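Lmo2184 protein (Listeria monocytogenes serovar 1/2a, PDB 5JOQ) probably binds heme or another iron compound as the substrate-binding lipoprotein of an ABC transporter for iron uptake. Local coordinates at residues M238-E241 with E242-N246. Numbering follows the deposited sequence.
Sequences MFDE and EFKTN
Phe-243 N donates to Phe-239 O at 2.9 Å with an N-H...O angle of 160°, the i to i+4 bond of an alpha-helix; Glu-242 N repeats it to Met-238 O, while Lys-244 N reaches Asp-240 O only weakly, at 3.4 Å. Glu-242 O accepts an i to i+3 bond from Thr-245 N and a second bond from Thr-245 OG1, the latter at 2.9 Å.

Lys-244 makes the charged contact by running back along the helix. Its chain bends at chi3 (-83°), bringing NZ alongside Glu-241, itself bent at chi2, and the two side chains point the same way. NZ forms a salt bridge with Glu-241 OE1 at 3.1 Å, approaching from above the carboxylate, 52° out of its plane. Water 3 bridges the pair, donating a hydrogen bond to Glu-241 OE2 and accepting one from Lys-244 NZ. Asp-240 OD2 stays 4.1 Å from NZ, too far for a salt bridge; its carboxylate is instead paired with Arg-226 through OD1 and Lys-237 through OD2. A separate water joins Phe-239 O to Glu-242 OE1, lying in plane at the ring edge of Phe-243.

These residues lie in the last turns of helix 233-245, and Asn-246 N-caps helix 247-250 through OD1 to Ile-248 N. Phe-243 stacks on Trp-249 of that next helix and makes a cation-pi contact with Arg-226 of strand 223-227, while Met-238, Glu-241, Glu-242 and Thr-245 pack against a second subunit, including Met-173 and Leu-180 on its strands 168-173 and 180-182.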
loop_
_atom_site.group_PDB
_atom_site.type_symbol
_atom_site.label_atom_id
_atom_site.label_comp_id
_atom_site.label_asym_id
_atom_site.label_seq_id
_atom_site.Cartn_x
_atom_site.Cartn_y
_atom_site.Cartn_z
ATOM N N MET A 238 1.009 -5.980 10.297
ATOM C CA MET A 238 2.234 -5.426 10.813
ATOM C C MET A 238 1.881 -4.282 11.775
ATOM O O MET A 238 2.457 -4.151 12.832
ATOM C CB MET A 238 3.053 -4.938 9.619
ATOM C CG MET A 238 4.390 -4.308 9.885
ATOM S SD MET A 238 5.398 -4.188 8.389
ATOM C CE MET A 238 4.439 -3.123 7.343
ATOM N N PHE A 239 0.901 -3.470 11.398
ATOM C CA PHE A 239 0.480 -2.369 12.241
ATOM C C PHE A 239 -0.067 -2.931 13.553
ATOM O O PHE A 239 0.174 -2.386 14.589
ATOM C CB PHE A 239 -0.615 -1.530 11.592
ATOM C CG PHE A 239 -0.179 -0.720 10.396
ATOM C CD1 PHE A 239 1.152 -0.529 10.066
ATOM C CD2 PHE A 239 -1.136 -0.118 9.615
ATOM C CE1 PHE A 239 1.488 0.225 8.962
ATOM C CE2 PHE A 239 -0.804 0.634 8.523
ATOM C CZ PHE A 239 0.511 0.812 8.200
ATOM N N ASP A 240 -0.803 -4.031 13.461
ATOM C CA ASP A 240 -1.387 -4.679 14.644
ATOM C C ASP A 240 -0.296 -5.043 15.635
ATOM O O ASP A 240 -0.434 -4.817 16.849
ATOM C CB ASP A 240 -2.189 -5.925 14.236
ATOM C CG ASP A 240 -2.663 -6.750 15.459
ATOM O OD1 ASP A 240 -3.443 -6.214 16.267
ATOM O OD2 ASP A 240 -2.185 -7.898 15.619
ATOM N N GLU A 241 0.799 -5.650 15.143
ATOM C CA GLU A 241 1.909 -5.951 16.042
ATOM C C GLU A 241 2.494 -4.681 16.661
ATOM O O GLU A 241 2.927 -4.693 17.814
ATOM C CB GLU A 241 3.035 -6.703 15.312
ATOM C CG GLU A 241 2.638 -8.005 14.696
ATOM C CD GLU A 241 2.314 -9.108 15.700
ATOM O OE1 GLU A 241 2.678 -9.051 16.899
ATOM O OE2 GLU A 241 1.701 -10.077 15.242
ATOM N N GLU A 242 2.556 -3.590 15.900
ATOM C CA GLU A 242 3.150 -2.375 16.448
ATOM C C GLU A 242 2.273 -1.786 17.557
ATOM O O GLU A 242 2.777 -1.368 18.609
ATOM C CB GLU A 242 3.364 -1.349 15.325
ATOM C CG GLU A 242 4.296 -0.178 15.773
ATOM C CD GLU A 242 3.622 0.867 16.716
ATOM O OE1 GLU A 242 2.407 1.132 16.594
ATOM O OE2 GLU A 242 4.346 1.439 17.572
ATOM N N PHE A 243 0.960 -1.798 17.350
ATOM C CA PHE A 243 0.006 -1.247 18.324
ATOM C C PHE A 243 0.197 -1.862 19.704
ATOM O O PHE A 243 0.235 -1.139 20.717
ATOM C CB PHE A 243 -1.413 -1.501 17.795
ATOM C CG PHE A 243 -2.510 -0.583 18.342
ATOM C CD1 PHE A 243 -2.829 0.617 17.682
ATOM C CD2 PHE A 243 -3.292 -0.985 19.411
ATOM C CE1 PHE A 243 -3.906 1.440 18.146
ATOM C CE2 PHE A 243 -4.373 -0.187 19.875
ATOM C CZ PHE A 243 -4.666 1.020 19.250
ATOM N N LYS A 244 0.370 -3.201 19.762
ATOM C CA LYS A 244 0.525 -3.936 21.016
ATOM C C LYS A 244 1.803 -3.599 21.775
ATOM O O LYS A 244 1.886 -3.894 22.977
ATOM C CB LYS A 244 0.519 -5.460 20.753
ATOM C CG LYS A 244 -0.772 -5.976 20.121
ATOM C CD LYS A 244 -0.768 -7.518 19.949
ATOM C CE LYS A 244 -0.054 -7.977 18.690
ATOM N NZ LYS A 244 0.061 -9.479 18.599
ATOM N N THR A 245 2.840 -3.089 21.106
ATOM C CA THR A 245 4.105 -2.748 21.783
ATOM C C THR A 245 4.199 -1.282 22.169
ATOM O O THR A 245 5.172 -0.884 22.819
ATOM C CB THR A 245 5.306 -3.036 20.882
ATOM O OG1 THR A 245 5.345 -2.019 19.851
ATOM C CG2 THR A 245 5.180 -4.419 20.270
ATOM N N ASN A 246 3.237 -0.476 21.753
ATOM C CA ASN A 246 3.329 0.971 21.833
ATOM C C ASN A 246 2.820 1.446 23.190
ATOM O O ASN A 246 1.638 1.264 23.502
ATOM C CB ASN A 246 2.491 1.562 20.697
ATOM C CG ASN A 246 2.728 3.033 20.501
ATOM O OD1 ASN A 246 3.037 3.770 21.458
ATOM N ND2 ASN A 246 2.565 3.489 19.249
HETATM O O HOH W 1 -0.055 0.527 15.375
HETATM O O HOH W 2 -3.138 -9.795 17.345
HETATM O O HOH W 3 0.043 -11.554 16.398
#